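Local structure of glycosyl transferase (Staphylococcus aureus, 5TZJ) at residues 14-19 with 47-52; 18-23 with 55-60; 140-145 with 185-190; 145-150 with 192-197; 231-236 with 284-289. The protein is a family 2 glycosyl transferase with a helical linker domain, modelled with uridine-diphosphate-N-acetylglucosamine in a pocket of its N-terminal part. All coordinates share one frame; numbering follows the deposited sequence.

Contact 1 (14-19 with 47-52); sequences KYITEL and LQIVEK
I49 and I16 carry most of the buried surface here, each pointing its CB at the other helix. Their branch methyls do the touching: CG2 of I16 lies 3.9 Å from CG2 of I49, and the two side chains run past each other in opposite directions rather than meeting head on. In I49 that methyl stands anti to the backbone N, with the longer CG1 arm beside that nitrogen and anti to the carbonyl carbon (chi1 -64°); the hydroxyl oxygen of T17 also packs against this methyl, OG1 of T17 lying 3.4 Å from CG2 of I49. T17 comes in at about a right angle to I49, along the more exposed flank of the interface. Helices 16-24 and 46-51 are the connections of two successive beta-alpha-beta units, joining the parallel strands 3-9, 33-39 and 59-63 in the Rossmann-like N-terminal half of a GT-A type fold, as in other family 2 members. Deeper, the CG1 arm of I16 crosses V50 at a slant, with CG1 of I16 4.2 Å from CG2 of V50. Both residues also lean on the strands, V50 on V61 and I16 on T9, and the side chain of I16 is about 7 Å from the bound uridine-diphosphate-N-acetylglucosamine.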
# COMPACT_ATOMS: atom_id res chain seq x y z
N LYS A 14 -23.80 -5.60 -5.84
CA LYS A 14 -24.03 -6.83 -5.10
C LYS A 14 -23.52 -6.77 -3.66
O LYS A 14 -23.92 -7.61 -2.85
CB LYS A 14 -23.38 -8.02 -5.79
CG LYS A 14 -23.56 -8.07 -7.29
CD LYS A 14 -25.00 -8.32 -7.70
CE LYS A 14 -25.09 -8.38 -9.24
NZ LYS A 14 -26.45 -8.68 -9.73
N TYR A 15 -22.66 -5.83 -3.31
CA TYR A 15 -22.13 -5.80 -1.94
C TYR A 15 -22.21 -4.45 -1.25
O TYR A 15 -21.99 -4.40 -0.04
CB TYR A 15 -20.66 -6.28 -1.93
CG TYR A 15 -19.83 -5.83 -3.12
CD1 TYR A 15 -19.26 -4.56 -3.15
CD2 TYR A 15 -19.63 -6.66 -4.21
CE1 TYR A 15 -18.48 -4.13 -4.25
CE2 TYR A 15 -18.87 -6.26 -5.32
CZ TYR A 15 -18.29 -4.98 -5.35
OH TYR A 15 -17.52 -4.57 -6.46
N ILE A 16 -22.50 -3.36 -1.96
CA ILE A 16 -22.34 -2.04 -1.36
C ILE A 16 -23.22 -1.87 -0.13
O ILE A 16 -22.89 -1.08 0.76
CB ILE A 16 -22.61 -0.93 -2.39
CG1 ILE A 16 -22.27 0.45 -1.81
CG2 ILE A 16 -24.01 -1.00 -2.88
CD1 ILE A 16 -20.77 0.66 -1.59
N THR A 17 -24.32 -2.63 -0.04
CA THR A 17 -25.20 -2.54 1.11
C THR A 17 -24.49 -2.91 2.41
O THR A 17 -24.72 -2.29 3.45
CB THR A 17 -26.43 -3.43 0.89
OG1 THR A 17 -27.14 -2.97 -0.26
CG2 THR A 17 -27.35 -3.37 2.07
N GLU A 18 -23.64 -3.94 2.39
CA GLU A 18 -22.97 -4.32 3.64
C GLU A 18 -22.16 -3.14 4.20
O GLU A 18 -22.27 -2.82 5.39
CB GLU A 18 -22.09 -5.56 3.46
CG GLU A 18 -22.61 -6.56 2.42
CD GLU A 18 -23.83 -7.37 2.86
OE1 GLU A 18 -24.16 -8.31 2.12
OE2 GLU A 18 -24.46 -7.08 3.91
N LEU A 19 -21.43 -2.43 3.34
CA LEU A 19 -20.69 -1.26 3.80
C LEU A 19 -21.62 -0.19 4.37
O LEU A 19 -21.40 0.31 5.48
CB LEU A 19 -19.88 -0.67 2.65
CG LEU A 19 -19.26 0.71 2.95
CD1 LEU A 19 -18.39 0.73 4.22
CD2 LEU A 19 -18.43 1.13 1.73
N LEU A 47 -25.79 3.19 -7.69
CA LEU A 47 -26.16 4.52 -7.20
C LEU A 47 -27.56 4.54 -6.61
O LEU A 47 -27.81 5.29 -5.64
CB LEU A 47 -26.04 5.57 -8.30
CG LEU A 47 -24.63 6.12 -8.59
CD1 LEU A 47 -24.77 7.38 -9.47
CD2 LEU A 47 -23.86 6.43 -7.35
N GLN A 48 -28.48 3.76 -7.17
CA GLN A 48 -29.81 3.70 -6.59
C GLN A 48 -29.79 3.04 -5.23
O GLN A 48 -30.55 3.43 -4.34
CB GLN A 48 -30.77 2.99 -7.54
CG GLN A 48 -30.99 3.74 -8.86
CD GLN A 48 -30.01 3.33 -9.98
OE1 GLN A 48 -28.81 3.10 -9.76
NE2 GLN A 48 -30.54 3.24 -11.21
N ILE A 49 -28.90 2.06 -5.01
CA ILE A 49 -28.76 1.51 -3.66
C ILE A 49 -28.16 2.55 -2.72
O ILE A 49 -28.64 2.74 -1.59
CB ILE A 49 -27.94 0.21 -3.67
CG1 ILE A 49 -28.69 -0.85 -4.48
CG2 ILE A 49 -27.75 -0.30 -2.27
CD1 ILE A 49 -27.85 -2.05 -4.88
N VAL A 50 -27.13 3.28 -3.17
CA VAL A 50 -26.55 4.32 -2.32
C VAL A 50 -27.60 5.35 -1.91
O VAL A 50 -27.62 5.81 -0.77
CB VAL A 50 -25.34 4.97 -3.02
CG1 VAL A 50 -24.92 6.23 -2.28
CG2 VAL A 50 -24.13 3.97 -3.11
N GLU A 51 -28.51 5.72 -2.83
CA GLU A 51 -29.47 6.77 -2.51
C GLU A 51 -30.51 6.36 -1.47
O GLU A 51 -31.17 7.24 -0.89
CB GLU A 51 -30.18 7.26 -3.79
CG GLU A 51 -29.29 8.24 -4.51
CD GLU A 51 -29.24 9.56 -3.78
OE1 GLU A 51 -28.14 10.18 -3.79
OE2 GLU A 51 -30.31 9.97 -3.22
N LYS A 52 -30.68 5.06 -1.21
CA LYS A 52 -31.58 4.67 -0.13
C LYS A 52 -31.05 5.09 1.25
O LYS A 52 -31.82 5.04 2.22
CB LYS A 52 -31.83 3.16 -0.17
CG LYS A 52 -32.28 2.61 -1.53
CD LYS A 52 -32.52 1.09 -1.45
CE LYS A 52 -32.46 0.41 -2.81
NZ LYS A 52 -33.81 0.23 -3.45

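Contact 2 (18-23 with 55-60); sequences ELLNSL and NKLNLK
The flat groups that L57 meets are peptide carbonyls of helix 16-24, not rings. Its CD2 methyl stands over the face of the L23 carbonyl, 3.7 Å from L23 O and 3.8 Å from L23 C. CD1 takes a different path and comes up beside the carbonyl oxygen of L20, with L57 CD1 3.9 Å from L20 O. A third carbonyl in the same helical turn, that of L19, receives the hydroxyl of S22 in its own plane on a lone pair (S22 OG to L19 O 2.8 Å) as well as the amide of L23, so two bonds grip one oxygen. L57 lies in the turn that leads into strand 59-63, the parallel neighbour of strand 33-39, and the contact thus sets the last turns of the first helix of the Rossmann-like sheet against the entry to its third strand. With CG anti to the carbonyl carbon (chi1 -70°), L57 reaches across to the helix and forks there: besides the carbonyls, CD1 of L57 touches CB of L23 at 4.0 Å, while CD2 of L20 is a looser neighbour at 4.5 Å from the same CD1. L23 itself rests on V5 and V35 of the sheet, and L57 leans on F33. Beside the leucines, Y53 touches L20 and gives a hydrogen bond from its hydroxyl to OD1 of N21.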
# COMPACT_ATOMS: atom_id res chain seq x y z
N GLU A 18 -23.64 -3.94 2.39
CA GLU A 18 -22.97 -4.32 3.64
C GLU A 18 -22.16 -3.14 4.20
O GLU A 18 -22.27 -2.82 5.39
CB GLU A 18 -22.09 -5.56 3.46
CG GLU A 18 -22.61 -6.56 2.42
CD GLU A 18 -23.83 -7.37 2.86
OE1 GLU A 18 -24.16 -8.31 2.12
OE2 GLU A 18 -24.46 -7.08 3.91
N LEU A 19 -21.43 -2.43 3.34
CA LEU A 19 -20.69 -1.26 3.80
C LEU A 19 -21.62 -0.19 4.37
O LEU A 19 -21.40 0.31 5.48
CB LEU A 19 -19.88 -0.67 2.65
CG LEU A 19 -19.26 0.71 2.95
CD1 LEU A 19 -18.39 0.73 4.22
CD2 LEU A 19 -18.43 1.13 1.73
N LEU A 20 -22.64 0.20 3.60
CA LEU A 20 -23.51 1.29 4.04
C LEU A 20 -24.25 0.94 5.33
O LEU A 20 -24.47 1.82 6.16
CB LEU A 20 -24.50 1.66 2.92
CG LEU A 20 -23.84 2.11 1.61
CD1 LEU A 20 -24.82 2.04 0.43
CD2 LEU A 20 -23.26 3.51 1.74
N ASN A 21 -24.61 -0.34 5.53
CA ASN A 21 -25.22 -0.74 6.80
C ASN A 21 -24.24 -0.56 7.95
O ASN A 21 -24.63 -0.14 9.04
CB ASN A 21 -25.69 -2.20 6.76
CG ASN A 21 -26.92 -2.42 5.92
OD1 ASN A 21 -27.67 -1.49 5.61
ND2 ASN A 21 -27.16 -3.68 5.56
N SER A 22 -22.96 -0.86 7.70
CA SER A 22 -21.97 -0.75 8.77
C SER A 22 -21.71 0.72 9.12
O SER A 22 -21.46 1.04 10.29
CB SER A 22 -20.66 -1.45 8.38
OG SER A 22 -19.82 -0.58 7.64
N LEU A 23 -21.80 1.61 8.12
CA LEU A 23 -21.76 3.05 8.37
C LEU A 23 -23.01 3.54 9.11
O LEU A 23 -22.91 4.37 10.03
CB LEU A 23 -21.56 3.79 7.04
CG LEU A 23 -20.25 3.37 6.32
CD1 LEU A 23 -19.94 4.23 5.09
CD2 LEU A 23 -19.11 3.48 7.29
N ASN A 55 -31.15 9.81 3.75
CA ASN A 55 -31.64 10.39 4.99
C ASN A 55 -31.15 9.62 6.20
O ASN A 55 -31.46 10.00 7.33
CB ASN A 55 -33.17 10.47 5.01
CG ASN A 55 -33.75 11.36 3.91
OD1 ASN A 55 -33.20 12.42 3.59
ND2 ASN A 55 -34.88 10.95 3.37
N LYS A 56 -30.41 8.54 5.99
CA LYS A 56 -29.86 7.76 7.08
C LYS A 56 -28.43 8.19 7.41
O LYS A 56 -28.04 8.22 8.59
CB LYS A 56 -29.91 6.27 6.72
CG LYS A 56 -29.85 5.33 7.88
CD LYS A 56 -29.76 3.90 7.36
CE LYS A 56 -30.52 2.94 8.26
NZ LYS A 56 -31.86 2.67 7.67
N LEU A 57 -27.66 8.54 6.38
CA LEU A 57 -26.29 8.99 6.52
C LEU A 57 -26.18 10.44 6.06
O LEU A 57 -26.99 10.91 5.27
CB LEU A 57 -25.35 8.10 5.70
CG LEU A 57 -25.27 6.71 6.35
CD1 LEU A 57 -24.67 5.68 5.39
CD2 LEU A 57 -24.49 6.75 7.70
N ASN A 58 -25.18 11.13 6.56
CA ASN A 58 -24.73 12.38 5.95
C ASN A 58 -24.03 12.03 4.65
O ASN A 58 -22.87 11.62 4.65
CB ASN A 58 -23.80 13.10 6.91
CG ASN A 58 -23.64 14.55 6.58
OD1 ASN A 58 -24.22 15.03 5.61
ND2 ASN A 58 -22.89 15.28 7.41
N LEU A 59 -24.70 12.18 3.52
CA LEU A 59 -24.27 11.49 2.32
C LEU A 59 -23.88 12.51 1.25
O LEU A 59 -24.58 13.49 1.03
CB LEU A 59 -25.40 10.59 1.85
CG LEU A 59 -25.13 9.34 1.04
CD1 LEU A 59 -26.41 8.54 0.74
CD2 LEU A 59 -24.53 9.79 -0.18
N LYS A 60 -22.74 12.28 0.59
CA LYS A 60 -22.37 13.01 -0.61
C LYS A 60 -22.13 12.00 -1.73
O LYS A 60 -21.27 11.12 -1.58
CB LYS A 60 -21.10 13.86 -0.39
CG LYS A 60 -21.27 15.08 0.47
CD LYS A 60 -19.91 15.76 0.66
CE LYS A 60 -20.03 17.04 1.49
NZ LYS A 60 -18.73 17.40 2.13

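Contact 3 (140-145 with 185-190); sequences VTLLNS and AYLNAN
L142 projects from an ST turn in the loop after strand 139-140 and wedges its two methyls against the last turn of helix 177-188. The packed side is apolar. CD2 of L142 lies 3.8 Å from CD2 of Y186, approaching the ring obliquely, and the other branch turns to L187, where L142 CD1 is 3.9 Å from L187 CD2 and the side chains cross at about a right angle. The fork lets one leucine serve two successive helix residues although L187 sets out from the helix in the other direction; only the far end of its side chain comes round. Y186 runs on past the leucine toward T150, and its hydroxyl is hydrogen-bonded to T150 O, which restrains the far end of the ring. L142 also touches I245 of helix 239-256, in the range of the TarS linker domain. The other side of the turn is exposed at L143 and N144 and is held by polar bonds of its own. OG1 of T141 accepts the amide of L143 at 3.1 Å, and N144 folds its side chain back to the start of the turn, where N144 OD1 accepts from T141 N at 2.9 Å, the donor standing 42° out of the plane of the side-chain amide carbonyl, not on a lone pair. S145 OG finally reaches the carbonyl of the same threonine, 2.7 Å from T141 O and tilted 28° from its plane.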
# COMPACT_ATOMS: atom_id res chain seq x y z
N VAL A 140 4.33 5.28 16.65
CA VAL A 140 5.22 4.35 15.96
C VAL A 140 5.93 5.10 14.84
O VAL A 140 5.47 6.15 14.37
CB VAL A 140 4.48 3.12 15.37
CG1 VAL A 140 3.81 2.32 16.46
CG2 VAL A 140 3.44 3.59 14.32
N THR A 141 7.04 4.52 14.37
CA THR A 141 7.83 5.11 13.31
C THR A 141 8.05 4.10 12.18
O THR A 141 7.84 2.89 12.33
CB THR A 141 9.20 5.62 13.80
OG1 THR A 141 10.13 4.54 13.85
CG2 THR A 141 9.08 6.23 15.22
N LEU A 142 8.47 4.64 11.04
CA LEU A 142 8.82 3.82 9.89
C LEU A 142 9.94 2.86 10.21
O LEU A 142 10.01 1.80 9.59
CB LEU A 142 9.23 4.70 8.72
CG LEU A 142 8.11 5.33 7.90
CD1 LEU A 142 8.66 6.40 6.93
CD2 LEU A 142 7.33 4.25 7.14
N LEU A 143 10.80 3.19 11.18
CA LEU A 143 11.96 2.36 11.47
C LEU A 143 11.81 1.55 12.75
O LEU A 143 12.69 0.72 13.02
CB LEU A 143 13.22 3.23 11.57
CG LEU A 143 13.67 4.00 10.33
CD1 LEU A 143 14.90 4.84 10.66
CD2 LEU A 143 13.93 3.04 9.18
N ASN A 144 10.78 1.75 13.56
CA ASN A 144 10.72 0.92 14.76
C ASN A 144 9.48 0.04 14.78
O ASN A 144 9.13 -0.52 15.82
CB ASN A 144 10.85 1.75 16.05
CG ASN A 144 9.59 2.58 16.36
OD1 ASN A 144 8.51 2.43 15.75
ND2 ASN A 144 9.73 3.45 17.36
N SER A 145 8.82 -0.09 13.64
CA SER A 145 7.60 -0.86 13.55
C SER A 145 7.52 -1.43 12.15
O SER A 145 8.34 -1.10 11.29
CB SER A 145 6.37 0.01 13.85
OG SER A 145 6.12 0.86 12.70
N ALA A 185 2.07 9.90 3.08
CA ALA A 185 1.41 10.28 4.34
C ALA A 185 2.28 9.88 5.52
O ALA A 185 2.40 10.63 6.49
CB ALA A 185 0.04 9.61 4.45
N TYR A 186 2.92 8.70 5.44
CA TYR A 186 3.84 8.31 6.52
C TYR A 186 4.99 9.31 6.64
O TYR A 186 5.35 9.74 7.75
CB TYR A 186 4.40 6.92 6.26
CG TYR A 186 3.50 5.72 6.51
CD1 TYR A 186 2.42 5.79 7.35
CD2 TYR A 186 3.78 4.48 5.90
CE1 TYR A 186 1.62 4.63 7.59
CE2 TYR A 186 3.04 3.34 6.14
CZ TYR A 186 1.94 3.42 6.99
OH TYR A 186 1.19 2.27 7.18
N LEU A 187 5.61 9.65 5.50
CA LEU A 187 6.79 10.51 5.52
C LEU A 187 6.49 11.92 6.08
O LEU A 187 7.38 12.57 6.63
CB LEU A 187 7.38 10.59 4.11
CG LEU A 187 8.17 9.36 3.59
CD1 LEU A 187 8.41 9.44 2.08
CD2 LEU A 187 9.52 9.12 4.34
N ASN A 188 5.27 12.43 5.92
CA ASN A 188 4.93 13.78 6.34
C ASN A 188 4.29 13.88 7.72
O ASN A 188 4.16 14.99 8.24
CB ASN A 188 3.97 14.42 5.32
CG ASN A 188 4.69 14.85 4.06
OD1 ASN A 188 5.39 15.88 4.05
ND2 ASN A 188 4.57 14.05 3.01
N ALA A 189 3.89 12.77 8.32
CA ALA A 189 3.09 12.85 9.52
C ALA A 189 3.99 13.12 10.71
O ALA A 189 5.13 12.66 10.76
CB ALA A 189 2.30 11.57 9.75
N ASN A 190 3.49 13.90 11.66
CA ASN A 190 4.25 14.07 12.89
C ASN A 190 4.07 12.89 13.82
O ASN A 190 4.98 12.58 14.59
CB ASN A 190 3.83 15.36 13.59
CG ASN A 190 4.22 16.59 12.81
OD1 ASN A 190 5.30 16.62 12.19
ND2 ASN A 190 3.35 17.60 12.80

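Contact 4 (145-150 with 192-197); sequences SRIIYT and ISVLSD
A short 3-10 turn around 147-149 is packed onto strand 192-195 of the central mixed sheet by I147, which meets I192 and V194. The closest approach is between chain ends, CD1 of I147 to CD1 of I192 at 3.7 Å, and the same terminal methyl is 4.1 Å from CG2 of I192, so it lies against both methyls of that residue as the side chains cross at a slant. In I147 the CG1 arm occupies the crowded position between the backbone N and the carbonyl carbon (chi1 57°), which sends CG2 the other way, to a looser contact 4.5 Å from CG2 of V194. I192 and V194 lie two residues apart on one face of the strand; S193 between them points away from the turn and is bonded through OG to P138 O and S113 OG. L117 and V140 also touch I147, completing a buried apolar patch. On the outer side of the turn, NH2 of R146 lies 3.5 Å above the centre of the Y149 ring, and the carbonyl oxygen of R146 sits at the edge of that ring, in its plane. NE of R146 is hydrogen-bonded to OG of S131. Strand 192-195 runs parallel to strand 115-122, and the contact lays the loop before strand 156-158 on one face of the mixed sheet, in the alpha/beta core of what is probably a GT-A type fold.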
# COMPACT_ATOMS: atom_id res chain seq x y z
N SER A 145 8.82 -0.09 13.64
CA SER A 145 7.60 -0.86 13.55
C SER A 145 7.52 -1.43 12.15
O SER A 145 8.34 -1.10 11.29
CB SER A 145 6.37 0.01 13.85
OG SER A 145 6.12 0.86 12.70
N ARG A 146 6.52 -2.26 11.90
CA ARG A 146 6.32 -2.83 10.58
C ARG A 146 5.26 -2.07 9.77
O ARG A 146 4.62 -2.67 8.91
CB ARG A 146 5.91 -4.30 10.68
CG ARG A 146 6.65 -5.11 11.71
CD ARG A 146 7.65 -6.03 11.03
NE ARG A 146 7.00 -6.83 10.00
CZ ARG A 146 7.66 -7.46 9.05
NH1 ARG A 146 8.98 -7.41 9.03
NH2 ARG A 146 7.00 -8.15 8.12
N ILE A 147 5.03 -0.78 10.04
CA ILE A 147 3.97 -0.10 9.29
C ILE A 147 4.26 -0.09 7.79
O ILE A 147 3.35 -0.02 6.98
CB ILE A 147 3.73 1.32 9.79
CG1 ILE A 147 5.03 2.14 9.72
CG2 ILE A 147 3.12 1.29 11.20
CD1 ILE A 147 4.81 3.65 9.94
N ILE A 148 5.54 -0.16 7.41
CA ILE A 148 5.84 -0.13 5.99
C ILE A 148 5.32 -1.37 5.27
O ILE A 148 5.18 -1.35 4.03
CB ILE A 148 7.35 0.07 5.81
CG1 ILE A 148 7.65 0.58 4.41
CG2 ILE A 148 8.10 -1.24 6.03
CD1 ILE A 148 9.09 1.12 4.25
N TYR A 149 5.04 -2.45 5.98
CA TYR A 149 4.43 -3.64 5.39
C TYR A 149 2.93 -3.50 5.14
O TYR A 149 2.34 -4.45 4.61
CB TYR A 149 4.73 -4.86 6.26
CG TYR A 149 6.20 -5.21 6.08
CD1 TYR A 149 7.18 -4.55 6.81
CD2 TYR A 149 6.62 -6.14 5.14
CE1 TYR A 149 8.55 -4.84 6.63
CE2 TYR A 149 8.01 -6.44 4.94
CZ TYR A 149 8.95 -5.76 5.68
OH TYR A 149 10.30 -6.01 5.48
N THR A 150 2.32 -2.33 5.45
CA THR A 150 0.92 -2.08 5.09
C THR A 150 0.78 -0.67 4.50
O THR A 150 0.86 0.33 5.22
CB THR A 150 -0.05 -2.33 6.27
OG1 THR A 150 -1.39 -2.04 5.84
CG2 THR A 150 0.27 -1.48 7.49
N ILE A 192 2.27 8.79 13.97
CA ILE A 192 1.60 7.65 13.37
C ILE A 192 1.26 6.71 14.52
O ILE A 192 2.13 6.41 15.35
CB ILE A 192 2.50 6.93 12.34
CG1 ILE A 192 3.01 7.89 11.26
CG2 ILE A 192 1.80 5.70 11.72
CD1 ILE A 192 4.02 7.22 10.27
N SER A 193 0.04 6.23 14.56
CA SER A 193 -0.39 5.42 15.70
C SER A 193 -1.05 4.16 15.18
O SER A 193 -1.37 4.05 14.00
CB SER A 193 -1.38 6.18 16.60
OG SER A 193 -0.95 7.51 16.79
N VAL A 194 -1.25 3.21 16.07
CA VAL A 194 -1.84 1.92 15.73
C VAL A 194 -2.88 1.61 16.78
O VAL A 194 -2.56 1.57 17.98
CB VAL A 194 -0.80 0.79 15.67
CG1 VAL A 194 -1.47 -0.50 15.21
CG2 VAL A 194 0.35 1.17 14.71
N LEU A 195 -4.11 1.40 16.34
CA LEU A 195 -5.20 1.04 17.23
C LEU A 195 -5.60 -0.40 16.93
O LEU A 195 -6.05 -0.71 15.82
CB LEU A 195 -6.37 2.03 17.07
CG LEU A 195 -7.62 1.89 17.91
CD1 LEU A 195 -7.89 3.14 18.68
CD2 LEU A 195 -8.71 1.76 16.93
N SER A 196 -5.36 -1.30 17.90
CA SER A 196 -5.59 -2.72 17.70
C SER A 196 -6.57 -3.33 18.70
O SER A 196 -6.57 -4.54 18.90
CB SER A 196 -4.26 -3.48 17.78
OG SER A 196 -3.51 -3.31 16.61
N ASP A 197 -7.45 -2.52 19.31
CA ASP A 197 -8.29 -3.03 20.39
C ASP A 197 -9.32 -4.05 19.92
O ASP A 197 -9.68 -4.97 20.68
CB ASP A 197 -8.96 -1.86 21.12
CG ASP A 197 -7.98 -1.09 21.99
OD1 ASP A 197 -6.80 -1.50 22.04
OD2 ASP A 197 -8.37 -0.10 22.62

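Contact 5 (231-236 with 284-289); sequences EILNAD and AVPERV
With CG anti to the carbonyl carbon and beside the backbone N (chi1 -75°), L233 points from the last turn of helix 218-233 at the loop 284-289, while R288 starts with chi1 near 64° and then runs extended from CG to NE, bringing its guanidinium back over P286 and toward the leucine. CD1 of L233 does the closest touching: it is 3.4 Å from CD of P286, tighter than usual for two carbons, and 3.7 Å from the carbonyl oxygen of A284, so one methyl touches both the proline ring and the carbonyl of A284, two residues earlier. The second methyl faces the arginine, with L233 CD2 4.1 Å from R288 NH2, the two side chains passing in opposite directions and the guanidinium met obliquely. P286 has a second role: its CB lies 3.5 Å from the plane of the R288 guanidinium, offset toward the rim of one face. The cationic end is fixed from a third element, helix 239-256, where D243 forms a salt bridge with NE of R288; the pairing of NH2 with E239 is long and weak. L233 touches D243 and L246 of the same helix. Within the loop, V289 N is bonded to P286 O at 2.9 Å, closing a tight turn. A surface contact, it joins the end of helix 218-233 to the loop between helices 271-282 and 298-305, in the helical TarS linker domain.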
# COMPACT_ATOMS: atom_id res chain seq x y z
N GLU A 231 10.55 9.92 -3.48
CA GLU A 231 9.87 10.54 -2.35
C GLU A 231 10.67 10.38 -1.06
O GLU A 231 10.89 11.36 -0.33
CB GLU A 231 8.46 9.95 -2.19
CG GLU A 231 7.60 10.78 -1.32
CD GLU A 231 7.21 12.12 -2.01
OE1 GLU A 231 7.14 13.12 -1.31
OE2 GLU A 231 7.00 12.17 -3.25
N ILE A 232 11.10 9.16 -0.76
CA ILE A 232 11.85 8.92 0.49
C ILE A 232 13.12 9.74 0.51
O ILE A 232 13.43 10.43 1.49
CB ILE A 232 12.15 7.42 0.66
CG1 ILE A 232 10.86 6.61 0.95
CG2 ILE A 232 13.26 7.17 1.75
CD1 ILE A 232 10.97 5.10 0.61
N LEU A 233 13.89 9.68 -0.56
CA LEU A 233 15.19 10.34 -0.59
C LEU A 233 15.05 11.86 -0.57
O LEU A 233 16.00 12.56 -0.20
CB LEU A 233 15.98 9.83 -1.80
CG LEU A 233 16.49 8.41 -1.54
CD1 LEU A 233 17.08 7.83 -2.79
CD2 LEU A 233 17.57 8.47 -0.49
N ASN A 234 13.87 12.37 -0.89
CA ASN A 234 13.65 13.80 -0.79
C ASN A 234 12.92 14.20 0.48
O ASN A 234 12.68 15.38 0.66
CB ASN A 234 12.86 14.33 -1.98
CG ASN A 234 13.73 14.59 -3.16
OD1 ASN A 234 14.43 15.62 -3.22
ND2 ASN A 234 13.74 13.65 -4.09
N ALA A 235 12.58 13.26 1.36
CA ALA A 235 11.92 13.70 2.58
C ALA A 235 12.83 14.61 3.42
O ALA A 235 14.06 14.58 3.34
CB ALA A 235 11.48 12.49 3.41
N ASP A 236 12.19 15.37 4.31
CA ASP A 236 12.90 16.28 5.21
C ASP A 236 13.31 15.53 6.48
O ASP A 236 12.76 15.71 7.56
CB ASP A 236 12.03 17.49 5.53
CG ASP A 236 12.78 18.56 6.33
OD1 ASP A 236 14.04 18.52 6.38
OD2 ASP A 236 12.09 19.44 6.91
N ALA A 284 17.17 4.63 -9.28
CA ALA A 284 16.93 5.74 -8.38
C ALA A 284 17.41 5.46 -6.96
O ALA A 284 17.38 6.40 -6.16
CB ALA A 284 15.42 6.04 -8.32
N VAL A 285 17.78 4.22 -6.64
CA VAL A 285 18.27 3.84 -5.31
C VAL A 285 19.79 3.98 -5.31
O VAL A 285 20.46 3.28 -6.08
CB VAL A 285 17.82 2.41 -4.95
CG1 VAL A 285 18.45 1.91 -3.61
CG2 VAL A 285 16.26 2.31 -4.92
N PRO A 286 20.37 4.89 -4.54
CA PRO A 286 21.84 4.97 -4.51
C PRO A 286 22.42 3.64 -4.03
O PRO A 286 21.90 3.04 -3.10
CB PRO A 286 22.15 6.09 -3.51
CG PRO A 286 20.87 6.92 -3.46
CD PRO A 286 19.75 5.87 -3.64
N GLU A 287 23.52 3.22 -4.67
CA GLU A 287 24.15 1.93 -4.38
C GLU A 287 24.53 1.76 -2.92
O GLU A 287 24.56 0.63 -2.42
CB GLU A 287 25.39 1.77 -5.27
CG GLU A 287 25.99 0.39 -5.30
CD GLU A 287 27.27 0.37 -6.18
OE1 GLU A 287 27.19 0.73 -7.38
OE2 GLU A 287 28.37 0.05 -5.65
N ARG A 288 24.84 2.84 -2.20
CA ARG A 288 25.20 2.68 -0.78
C ARG A 288 24.06 2.08 0.03
O ARG A 288 24.30 1.54 1.12
CB ARG A 288 25.58 4.04 -0.18
CG ARG A 288 24.36 5.07 -0.18
CD ARG A 288 24.74 6.51 0.17
NE ARG A 288 23.47 7.18 0.52
CZ ARG A 288 22.85 8.11 -0.22
NH1 ARG A 288 23.43 8.59 -1.34
NH2 ARG A 288 21.66 8.59 0.15
N VAL A 289 22.82 2.16 -0.47
CA VAL A 289 21.70 1.65 0.29
C VAL A 289 21.71 0.13 0.29
O VAL A 289 21.12 -0.48 1.19
CB VAL A 289 20.37 2.19 -0.31
CG1 VAL A 289 19.16 1.60 0.42
CG2 VAL A 289 20.37 3.71 -0.29

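From the N terminus, contacts 1 and 2 set out from the same helix, 16-24, and share E18 and L19; contact 1 closes first at helix 46-51, contact 2 a little later at the approach to strand 59-63, and together they gather two beta-alpha-beta units. Contacts 3 and 4 open after both have closed, and they cross each other, their segments alternating along the chain: the loop after strand 139-140 is tied first to helix 177-188, then to strand 192-195, and the two touch through Y186 and T150. Contact 5 closes last, within the linker domain, and meets contact 3 where L187 packs on E231, I232 and A235, so helix 177-188 and the end of helix 218-233 adjoin there. Contacts 1 and 5 lie about 43 Å apart between centres.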